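PDB 4G9Q: 4-carboxymuconolactone decarboxylase from Sinorhizobium meliloti, which probably acts as a decarboxylase in benzoate degradation and may have peroxiredoxin activity, as is generally assigned to its family. Local coordinates for residues Pro69-Asn72 with Arg73-Ser77; Asp98-Glu102 with Asn103-Pro107; Asp186-Phe189 with Arg190-Leu194; Phe222-Asn225 with Lys226-Asn230. All coordinates share one frame; numbering follows the deposited sequence.

The four contacts come one after another along an all-helical chain. Each is local, made at a helix start, a helix end, a pi-type turn and along the last turns of a helix. Interaction 1 caps the start of helix 73-86. Interaction 2 closes helix 93-102, the next helix, and the two touch through Ser77 and Asn103, their centres about 12 Å apart. Both fall in the first carboxymuconolactone decarboxylase region of the chain. Interactions 3 and 4 fall in the second, on helices 178-192 and 220-229. Their centres lie about 16 Å apart, and Trp193 meets His223 and Lys226. Interactions 1 and 3 are on opposite sides of the chain's centre, about 27 Å apart between centres. Each pair thus ties together helices of one region.

Interaction 1: Pro69-Asn72 with Arg73-Ser77; sequences PGLN and RRDRS
Asn72 holds CG between its backbone N and carbonyl carbon (chi1 70°), which swings OD1 over the first turn of helix 73-86. Asn72 is the N-cap. Its OD1 accepts from Asp75 N at 2.8 Å, and the N-H comes nearly along the C=O axis. Arg76 places CG beside its backbone N (chi1 -76°) and runs extended from CG to NE, back toward Leu71. There NE donates to Leu71 O at 2.9 Å. The bond is bent (146°), and NE sits above the carbonyl plane. One face of the guanidinium lies against Leu71 CB. Asn72 O, in turn, accepts from Arg76 N. The far end of Arg76 forms a salt bridge with Glu239 and a hydrogen bond with His243, joining the loop before the helix to helix 234-248. With an alanine here, Leu71 O would probably lose this donor and Glu239 its charged mate. Arg74 and Asp75 form a salt bridge beside the cap, with Asp75 OD1 in the guanidinium plane. Asp202 and Arg201 of helix 200-213 extend this charge pairing. Leu71 lies across Asp75, and its CD1 rests 3.7 Å from Asp75 CB.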
loop_
_atom_site.group_PDB
_atom_site.type_symbol
_atom_site.label_atom_id
_atom_site.label_comp_id
_atom_site.label_asym_id
_atom_site.label_seq_id
_atom_site.Cartn_x
_atom_site.Cartn_y
_atom_site.Cartn_z
ATOM N N PRO A 69 4.315 -29.461 1.616
ATOM C CA PRO A 69 4.024 -30.039 2.934
ATOM C C PRO A 69 4.764 -29.416 4.122
ATOM O O PRO A 69 4.401 -29.696 5.268
ATOM C CB PRO A 69 4.441 -31.506 2.765
ATOM C CG PRO A 69 5.497 -31.467 1.724
ATOM C CD PRO A 69 5.071 -30.395 0.762
ATOM N N GLY A 70 5.778 -28.588 3.854
ATOM C CA GLY A 70 6.569 -27.948 4.910
ATOM C C GLY A 70 5.774 -27.018 5.810
ATOM O O GLY A 70 6.164 -26.746 6.944
ATOM N N LEU A 71 4.658 -26.525 5.290
ATOM C CA LEU A 71 3.748 -25.683 6.050
ATOM C C LEU A 71 2.342 -26.169 5.741
ATOM O O LEU A 71 1.963 -26.286 4.569
ATOM C CB LEU A 71 3.917 -24.214 5.647
ATOM C CG LEU A 71 3.237 -23.146 6.509
ATOM C CD1 LEU A 71 3.926 -23.009 7.873
ATOM C CD2 LEU A 71 3.255 -21.807 5.761
ATOM N N ASN A 72 1.576 -26.470 6.786
ATOM C CA ASN A 72 0.270 -27.104 6.605
ATOM C C ASN A 72 -0.814 -26.120 6.175
ATOM O O ASN A 72 -0.586 -24.906 6.178
ATOM C CB ASN A 72 -0.136 -27.959 7.826
ATOM C CG ASN A 72 -0.465 -27.136 9.072
ATOM O OD1 ASN A 72 -0.810 -25.958 9.000
ATOM N ND2 ASN A 72 -0.369 -27.779 10.234
ATOM N N ARG A 73 -1.979 -26.639 5.790
ATOM C CA ARG A 73 -3.041 -25.791 5.238
ATOM C C ARG A 73 -3.594 -24.806 6.265
ATOM O O ARG A 73 -3.957 -23.685 5.916
ATOM C CB ARG A 73 -4.180 -26.635 4.668
ATOM C CG ARG A 73 -3.892 -27.267 3.317
ATOM C CD ARG A 73 -5.098 -28.074 2.819
ATOM N NE ARG A 73 -5.395 -29.218 3.687
ATOM C CZ ARG A 73 -6.518 -29.382 4.388
ATOM N NH1 ARG A 73 -7.495 -28.486 4.330
ATOM N NH2 ARG A 73 -6.672 -30.460 5.145
ATOM N N ARG A 74 -3.665 -25.240 7.522
ATOM C CA ARG A 74 -4.115 -24.385 8.619
ATOM C C ARG A 74 -3.221 -23.147 8.740
ATOM O O ARG A 74 -3.719 -22.016 8.789
ATOM C CB ARG A 74 -4.157 -25.179 9.931
ATOM C CG ARG A 74 -4.664 -24.406 11.159
ATOM C CD ARG A 74 -3.533 -23.677 11.860
ATOM N NE ARG A 74 -3.896 -23.212 13.201
ATOM C CZ ARG A 74 -3.034 -22.675 14.057
ATOM N NH1 ARG A 74 -1.758 -22.527 13.718
ATOM N NH2 ARG A 74 -3.445 -22.286 15.256
ATOM N N ASP A 75 -1.907 -23.365 8.778
ATOM C CA ASP A 75 -0.958 -22.259 8.902
ATOM C C ASP A 75 -0.969 -21.385 7.656
ATOM O O ASP A 75 -0.882 -20.165 7.762
ATOM C CB ASP A 75 0.461 -22.765 9.165
ATOM C CG ASP A 75 0.650 -23.296 10.575
ATOM O OD1 ASP A 75 -0.081 -22.871 11.492
ATOM O OD2 ASP A 75 1.543 -24.147 10.768
ATOM N N ARG A 76 -1.076 -22.008 6.484
ATOM C CA ARG A 76 -1.180 -21.245 5.232
ATOM C C ARG A 76 -2.418 -20.347 5.219
ATOM O O ARG A 76 -2.372 -19.221 4.718
ATOM C CB ARG A 76 -1.159 -22.165 4.008
ATOM C CG ARG A 76 0.222 -22.692 3.695
ATOM C CD ARG A 76 0.240 -23.608 2.474
ATOM N NE ARG A 76 1.506 -24.338 2.466
ATOM C CZ ARG A 76 2.633 -23.885 1.925
ATOM N NH1 ARG A 76 2.662 -22.708 1.303
ATOM N NH2 ARG A 76 3.733 -24.620 1.998
ATOM N N SER A 77 -3.519 -20.841 5.780
ATOM C CA SER A 77 -4.731 -20.030 5.893
ATOM C C SER A 77 -4.517 -18.796 6.778
ATOM O O SER A 77 -4.946 -17.699 6.420
ATOM C CB SER A 77 -5.909 -20.868 6.394
ATOM O OG SER A 77 -6.415 -21.708 5.367
#

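Interaction 2: Asp98-Glu102 with Asn103-Pro107; sequences DQALE and NGVKP
Asn103, Gly104 and Val105 turn their backbone N-H groups back onto the last carbonyls of helix 93-102. Asn103 N donates to Gln99 O at 2.8 Å, in a bent bond. Val105 N reaches Ala100 O at 3.0 Å. Gly104 N meets Leu101 O at 3.1 Å. Leu101 CA also makes a nearly straight C-H...O contact with Val105 O. Gly104 has positive phi (98°), and a side chain there would jam against the carbonyl O before it.

Waters add polar links. One water donates to Gln99 OE1 and accepts from Asn103 ND2. A second donates to both Gln99 OE1 and Asn103 OD1, so two waters join these amides. A third donates to Leu101 O and to Val105 O, the latter at 2.7 Å. Asn103 ND2 also binds Ser77 of helix 73-86, which fixes the amide from the other helix.

The apolar contacts are few. With its CG2 beside the backbone N (chi1 -179° for CG1), Val105 brings CG2 within 4.0 Å of Ala100 CB. Both side chains also pack on Ile110. Leu101 runs roughly perpendicular to Pro107, with CD2 3.8 Å from Pro107 CD.

The positive phi of Gly104 and the two bonds from Val105 N and Gly104 N make a Schellman motif, closing helix 93-102 just before helix 107-120 begins.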
loop_
_atom_site.group_PDB
_atom_site.type_symbol
_atom_site.label_atom_id
_atom_site.label_comp_id
_atom_site.label_asym_id
_atom_site.label_seq_id
_atom_site.Cartn_x
_atom_site.Cartn_y
_atom_site.Cartn_z
ATOM N N ASP A 98 -13.610 -18.487 4.959
ATOM C CA ASP A 98 -14.337 -19.753 4.877
ATOM C C ASP A 98 -13.357 -20.916 4.726
ATOM O O ASP A 98 -13.473 -21.927 5.417
ATOM C CB ASP A 98 -15.334 -19.748 3.712
ATOM C CG ASP A 98 -16.074 -21.071 3.577
ATOM O OD1 ASP A 98 -17.046 -21.287 4.325
ATOM O OD2 ASP A 98 -15.680 -21.897 2.728
ATOM N N GLN A 99 -12.395 -20.762 3.819
ATOM C CA GLN A 99 -11.371 -21.782 3.611
ATOM C C GLN A 99 -10.558 -22.017 4.876
ATOM O O GLN A 99 -10.216 -23.155 5.190
ATOM C CB GLN A 99 -10.440 -21.402 2.461
ATOM C CG GLN A 99 -11.016 -21.643 1.072
ATOM C CD GLN A 99 -11.305 -23.109 0.786
ATOM O OE1 GLN A 99 -10.446 -23.977 0.963
ATOM N NE2 GLN A 99 -12.522 -23.387 0.333
ATOM N N ALA A 100 -10.252 -20.942 5.605
ATOM C CA ALA A 100 -9.497 -21.065 6.853
ATOM C C ALA A 100 -10.243 -21.934 7.866
ATOM O O ALA A 100 -9.656 -22.816 8.496
ATOM C CB ALA A 100 -9.201 -19.691 7.440
ATOM N N LEU A 101 -11.542 -21.683 8.002
ATOM C CA LEU A 101 -12.398 -22.468 8.892
ATOM C C LEU A 101 -12.418 -23.942 8.479
ATOM O O LEU A 101 -12.297 -24.832 9.325
ATOM C CB LEU A 101 -13.813 -21.885 8.923
ATOM C CG LEU A 101 -13.958 -20.482 9.527
ATOM C CD1 LEU A 101 -15.323 -19.907 9.213
ATOM C CD2 LEU A 101 -13.721 -20.511 11.037
ATOM N N GLU A 102 -12.543 -24.187 7.175
ATOM C CA GLU A 102 -12.469 -25.547 6.625
ATOM C C GLU A 102 -11.112 -26.200 6.936
ATOM O O GLU A 102 -11.043 -27.399 7.228
ATOM C CB GLU A 102 -12.731 -25.520 5.115
ATOM C CG GLU A 102 -13.007 -26.886 4.484
ATOM C CD GLU A 102 -14.360 -27.478 4.874
ATOM O OE1 GLU A 102 -15.253 -26.734 5.343
ATOM O OE2 GLU A 102 -14.529 -28.705 4.701
ATOM N N ASN A 103 -10.049 -25.394 6.901
ATOM C CA ASN A 103 -8.690 -25.864 7.179
ATOM C C ASN A 103 -8.347 -26.009 8.664
ATOM O O ASN A 103 -7.230 -26.408 9.014
ATOM C CB ASN A 103 -7.661 -24.967 6.487
ATOM C CG ASN A 103 -7.687 -25.109 4.977
ATOM O OD1 ASN A 103 -8.222 -26.080 4.441
ATOM N ND2 ASN A 103 -7.108 -24.139 4.284
ATOM N N GLY A 104 -9.300 -25.678 9.527
ATOM C CA GLY A 104 -9.152 -25.916 10.958
ATOM C C GLY A 104 -8.698 -24.730 11.784
ATOM O O GLY A 104 -8.384 -24.887 12.965
ATOM N N VAL A 105 -8.648 -23.548 11.171
ATOM C CA VAL A 105 -8.464 -22.311 11.934
ATOM C C VAL A 105 -9.764 -22.070 12.699
ATOM O O VAL A 105 -10.852 -22.147 12.121
ATOM C CB VAL A 105 -8.136 -21.087 11.034
ATOM C CG1 VAL A 105 -7.922 -19.835 11.881
ATOM C CG2 VAL A 105 -6.889 -21.347 10.183
ATOM N N LYS A 106 -9.650 -21.815 14.000
ATOM C CA LYS A 106 -10.822 -21.571 14.839
ATOM C C LYS A 106 -11.402 -20.185 14.569
ATOM O O LYS A 106 -10.651 -19.253 14.272
ATOM C CB LYS A 106 -10.450 -21.675 16.318
ATOM C CG LYS A 106 -9.961 -23.045 16.762
ATOM C CD LYS A 106 -9.543 -22.984 18.223
ATOM C CE LYS A 106 -8.950 -24.295 18.703
ATOM N NZ LYS A 106 -8.595 -24.179 20.146
ATOM N N PRO A 107 -12.738 -20.036 14.685
ATOM C CA PRO A 107 -13.328 -18.699 14.595
ATOM C C PRO A 107 -12.632 -17.693 15.520
ATOM O O PRO A 107 -12.404 -16.544 15.126
ATOM C CB PRO A 107 -14.767 -18.928 15.055
ATOM C CG PRO A 107 -15.063 -20.330 14.631
ATOM C CD PRO A 107 -13.773 -21.086 14.790
HETATM O O HOH W 1 -7.445 -24.362 1.412
HETATM O O HOH W 2 -9.864 -26.363 2.058
HETATM O O HOH W 3 -12.581 -24.265 12.101
#

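Interaction 3: Asp186-Phe189 with Arg190-Leu194; sequences DYLF and RDLWL
Leu188 O is gripped by two backbone donors where helix 178-192 widens into a pi-type turn. Trp193 N donates to it at 2.9 Å, almost straight. Asp191 N adds a weak bond at 3.4 Å. The same five-residue spacing as in the Trp193 bond recurs one step earlier, where Leu192 N donates to Tyr187 O at 3.0 Å.

Phe189 and Trp193 run alongside each other in the same direction across this turn. Each has CG beside its own backbone N (chi1 -69° for Phe189, -80° for Trp193). The rings form an offset stack, with the Phe189 ring and the five-membered ring of Trp193 at 9° and their centroids 4.8 Å apart. Trp193 CD1 lies over the Phe189 face, toward its rim. Leu188 O stands at the indole edge, near its plane. Trp193 NE1 bonds to Tyr120 OH of helix 107-120, which also fixes the indole. A leucine in place of Trp193 would probably leave Tyr120 without this donor and the Phe189 face without its stacking partner.

Asp191 turns its carboxylate to Arg60 of the second subunit, a salt bridge at the trimer interface. Leu188 packs on Trp250 of that subunit. Within the turn, Leu188 and Leu192 extend together, and their CD2 atoms meet at 3.7 Å.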
loop_
_atom_site.group_PDB
_atom_site.type_symbol
_atom_site.label_atom_id
_atom_site.label_comp_id
_atom_site.label_asym_id
_atom_site.label_seq_id
_atom_site.Cartn_x
_atom_site.Cartn_y
_atom_site.Cartn_z
ATOM N N ASP A 186 2.041 -0.624 27.277
ATOM C CA ASP A 186 0.743 -0.901 27.906
ATOM C C ASP A 186 -0.249 -1.642 27.012
ATOM O O ASP A 186 -0.915 -2.580 27.467
ATOM C CB ASP A 186 0.099 0.388 28.416
ATOM C CG ASP A 186 0.866 1.021 29.569
ATOM O OD1 ASP A 186 1.684 0.328 30.219
ATOM O OD2 ASP A 186 0.631 2.220 29.826
ATOM N N TYR A 187 -0.358 -1.219 25.752
ATOM C CA TYR A 187 -1.344 -1.806 24.836
ATOM C C TYR A 187 -0.831 -3.060 24.150
ATOM O O TYR A 187 -1.593 -4.001 23.924
ATOM C CB TYR A 187 -1.769 -0.807 23.755
ATOM C CG TYR A 187 -2.642 0.350 24.202
ATOM C CD1 TYR A 187 -3.093 0.470 25.520
ATOM C CD2 TYR A 187 -3.045 1.317 23.278
ATOM C CE1 TYR A 187 -3.911 1.531 25.900
ATOM C CE2 TYR A 187 -3.855 2.377 23.651
ATOM C CZ TYR A 187 -4.283 2.481 24.961
ATOM O OH TYR A 187 -5.092 3.537 25.322
ATOM N N LEU A 188 0.451 -3.074 23.789
ATOM C CA LEU A 188 0.977 -4.200 23.017
ATOM C C LEU A 188 1.635 -5.268 23.875
ATOM O O LEU A 188 1.122 -6.383 23.989
ATOM C CB LEU A 188 1.936 -3.741 21.913
ATOM C CG LEU A 188 1.451 -2.726 20.878
ATOM C CD1 LEU A 188 2.467 -2.659 19.750
ATOM C CD2 LEU A 188 0.083 -3.069 20.327
ATOM N N PHE A 189 2.773 -4.937 24.476
ATOM C CA PHE A 189 3.563 -5.974 25.126
ATOM C C PHE A 189 3.027 -6.452 26.475
ATOM O O PHE A 189 3.259 -7.597 26.849
ATOM C CB PHE A 189 5.048 -5.598 25.147
ATOM C CG PHE A 189 5.663 -5.624 23.783
ATOM C CD1 PHE A 189 6.026 -6.834 23.199
ATOM C CD2 PHE A 189 5.811 -4.454 23.052
ATOM C CE1 PHE A 189 6.562 -6.874 21.915
ATOM C CE2 PHE A 189 6.355 -4.480 21.773
ATOM C CZ PHE A 189 6.731 -5.690 21.205
ATOM N N ARG A 190 2.271 -5.603 27.165
ATOM C CA ARG A 190 1.645 -6.000 28.430
ATOM C C ARG A 190 0.152 -6.312 28.306
ATOM O O ARG A 190 -0.536 -6.501 29.319
ATOM C CB ARG A 190 1.907 -4.955 29.523
ATOM C CG ARG A 190 3.347 -4.953 30.006
ATOM C CD ARG A 190 3.540 -4.077 31.235
ATOM N NE ARG A 190 4.328 -4.777 32.250
ATOM C CZ ARG A 190 3.810 -5.466 33.263
ATOM N NH1 ARG A 190 2.493 -5.544 33.426
ATOM N NH2 ARG A 190 4.609 -6.075 34.125
ATOM N N ASP A 191 -0.345 -6.378 27.070
ATOM C CA ASP A 191 -1.737 -6.768 26.821
ATOM C C ASP A 191 -1.896 -7.609 25.558
ATOM O O ASP A 191 -2.040 -8.827 25.650
ATOM C CB ASP A 191 -2.688 -5.556 26.798
ATOM C CG ASP A 191 -4.133 -5.951 26.497
ATOM O OD1 ASP A 191 -4.506 -7.114 26.764
ATOM O OD2 ASP A 191 -4.904 -5.104 25.988
ATOM N N LEU A 192 -1.860 -6.965 24.386
ATOM C CA LEU A 192 -2.104 -7.653 23.114
ATOM C C LEU A 192 -1.326 -8.970 22.976
ATOM O O LEU A 192 -1.914 -10.005 22.640
ATOM C CB LEU A 192 -1.820 -6.718 21.917
ATOM C CG LEU A 192 -2.143 -7.245 20.506
ATOM C CD1 LEU A 192 -3.636 -7.466 20.309
ATOM C CD2 LEU A 192 -1.596 -6.287 19.449
ATOM N N TRP A 193 -0.026 -8.931 23.261
ATOM C CA TRP A 193 0.854 -10.088 23.082
ATOM C C TRP A 193 0.626 -11.187 24.113
ATOM O O TRP A 193 1.059 -12.322 23.916
ATOM C CB TRP A 193 2.329 -9.659 23.044
ATOM C CG TRP A 193 2.696 -9.127 21.693
ATOM C CD1 TRP A 193 2.764 -7.821 21.314
ATOM C CD2 TRP A 193 3.005 -9.901 20.533
ATOM N NE1 TRP A 193 3.111 -7.730 19.982
ATOM C CE2 TRP A 193 3.263 -8.994 19.478
ATOM C CE3 TRP A 193 3.107 -11.276 20.283
ATOM C CZ2 TRP A 193 3.609 -9.420 18.188
ATOM C CZ3 TRP A 193 3.451 -11.699 18.996
ATOM C CH2 TRP A 193 3.699 -10.768 17.970
ATOM N N LEU A 194 -0.076 -10.847 25.191
ATOM C CA LEU A 194 -0.415 -11.811 26.240
ATOM C C LEU A 194 -1.847 -12.341 26.132
ATOM O O LEU A 194 -2.263 -13.205 26.916
ATOM C CB LEU A 194 -0.187 -11.179 27.618
ATOM C CG LEU A 194 1.197 -10.561 27.838
ATOM C CD1 LEU A 194 1.267 -9.901 29.212
ATOM C CD2 LEU A 194 2.321 -11.597 27.655
#

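Interaction 4: Phe222-Asn225 with Lys226-Asn230; sequences FHLN and KALDN
Helix 220-229 supplies this contact, its last two turns held by regular i to i+4 bonds. Lys226 N donates to Phe222 O, Ala227 N to His223 O and Leu228 N to Leu224 O. Asp229 N closes the series on Asn225 O at 2.8 Å, and this bond is close to straight (168°).

Phe222 and Lys226 leave the helix as neighbours and keep a common direction. Lys226 has CG anti to its backbone N (chi1 -163°) and stays extended as far as CE. This course carries CD past Phe222 CE2 at 4.1 Å. The chain bends only at the end, and the ammonium makes a cation-pi contact with Trp193. His223 lies under Phe222: Phe222 CD2 sits 3.5 Å above the imidazole plane, over its centre. The imidazole also meets the rings of Trp193 and Tyr120.

On another side of the helix, Leu224 and Leu228 cross at a slant. Leu228 CD1 comes to 4.1 Å from Leu224 CG, and Leu228 CG packs 3.3 Å from Leu224 O. Leu224 touches Ala237 of helix 234-248, while Leu228 rests on Val263 of helix 250-267. Asp229 reaches the same helix with a salt bridge to Arg267.

This is ordinary i to i+4 packing along an alpha helix, with one side given to an aromatic cluster and another to neighbouring helices of the all-alpha fold.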
loop_
_atom_site.group_PDB
_atom_site.type_symbol
_atom_site.label_atom_id
_atom_site.label_comp_id
_atom_site.label_asym_id
_atom_site.label_seq_id
_atom_site.Cartn_x
_atom_site.Cartn_y
_atom_site.Cartn_z
ATOM N N PHE A 222 13.054 -8.374 14.610
ATOM C CA PHE A 222 12.480 -8.587 15.935
ATOM C C PHE A 222 11.418 -9.685 15.920
ATOM O O PHE A 222 11.457 -10.614 16.734
ATOM C CB PHE A 222 11.895 -7.275 16.480
ATOM C CG PHE A 222 11.302 -7.402 17.857
ATOM C CD1 PHE A 222 12.101 -7.254 18.989
ATOM C CD2 PHE A 222 9.947 -7.672 18.021
ATOM C CE1 PHE A 222 11.555 -7.377 20.266
ATOM C CE2 PHE A 222 9.389 -7.797 19.292
ATOM C CZ PHE A 222 10.196 -7.648 20.416
ATOM N N HIS A 223 10.477 -9.591 14.984
ATOM C CA HIS A 223 9.340 -10.500 14.991
ATOM C C HIS A 223 9.619 -11.904 14.479
ATOM O O HIS A 223 8.968 -12.853 14.907
ATOM C CB HIS A 223 8.108 -9.850 14.352
ATOM C CG HIS A 223 7.517 -8.779 15.213
ATOM N ND1 HIS A 223 6.793 -9.063 16.352
ATOM C CD2 HIS A 223 7.603 -7.429 15.148
ATOM C CE1 HIS A 223 6.431 -7.932 16.933
ATOM N NE2 HIS A 223 6.914 -6.927 16.225
ATOM N N LEU A 224 10.601 -12.039 13.588
ATOM C CA LEU A 224 11.023 -13.370 13.146
ATOM C C LEU A 224 11.773 -14.098 14.262
ATOM O O LEU A 224 11.544 -15.284 14.495
ATOM C CB LEU A 224 11.856 -13.306 11.866
ATOM C CG LEU A 224 12.392 -14.645 11.337
ATOM C CD1 LEU A 224 11.267 -15.635 11.031
ATOM C CD2 LEU A 224 13.251 -14.405 10.109
ATOM N N ASN A 225 12.654 -13.382 14.959
ATOM C CA ASN A 225 13.303 -13.944 16.141
ATOM C C ASN A 225 12.267 -14.407 17.153
ATOM O O ASN A 225 12.360 -15.508 17.685
ATOM C CB ASN A 225 14.261 -12.939 16.781
ATOM C CG ASN A 225 15.616 -12.919 16.115
ATOM O OD1 ASN A 225 16.083 -11.872 15.666
ATOM N ND2 ASN A 225 16.261 -14.075 16.053
ATOM N N LYS A 226 11.262 -13.568 17.388
ATOM C CA LYS A 226 10.185 -13.901 18.316
ATOM C C LYS A 226 9.406 -15.144 17.870
ATOM O O LYS A 226 9.095 -16.006 18.688
ATOM C CB LYS A 226 9.262 -12.692 18.505
ATOM C CG LYS A 226 8.353 -12.773 19.722
ATOM C CD LYS A 226 7.629 -11.447 19.952
ATOM C CE LYS A 226 6.630 -11.530 21.109
ATOM N NZ LYS A 226 7.278 -11.848 22.421
ATOM N N ALA A 227 9.120 -15.239 16.571
ATOM C CA ALA A 227 8.425 -16.394 16.000
ATOM C C ALA A 227 9.220 -17.683 16.192
ATOM O O ALA A 227 8.665 -18.719 16.561
ATOM C CB ALA A 227 8.151 -16.165 14.509
ATOM N N LEU A 228 10.524 -17.606 15.935
ATOM C CA LEU A 228 11.404 -18.759 16.091
ATOM C C LEU A 228 11.518 -19.144 17.567
ATOM O O LEU A 228 11.442 -20.328 17.895
ATOM C CB LEU A 228 12.777 -18.487 15.465
ATOM C CG LEU A 228 12.800 -18.279 13.941
ATOM C CD1 LEU A 228 14.136 -17.705 13.500
ATOM C CD2 LEU A 228 12.483 -19.564 13.155
ATOM N N ASP A 229 11.661 -18.142 18.440
ATOM C CA ASP A 229 11.624 -18.351 19.900
ATOM C C ASP A 229 10.317 -19.023 20.323
ATOM O O ASP A 229 10.313 -19.883 21.210
ATOM C CB ASP A 229 11.761 -17.028 20.671
ATOM C CG ASP A 229 13.146 -16.401 20.563
ATOM O OD1 ASP A 229 14.097 -17.048 20.070
ATOM O OD2 ASP A 229 13.277 -15.228 20.978
ATOM N N ASN A 230 9.215 -18.623 19.682
ATOM C CA ASN A 230 7.884 -19.142 20.003
ATOM C C ASN A 230 7.561 -20.508 19.390
ATOM O O ASN A 230 6.496 -21.077 19.647
ATOM C CB ASN A 230 6.800 -18.112 19.646
ATOM C CG ASN A 230 6.787 -16.916 20.593
ATOM O OD1 ASN A 230 7.375 -16.956 21.677
ATOM N ND2 ASN A 230 6.107 -15.843 20.185
#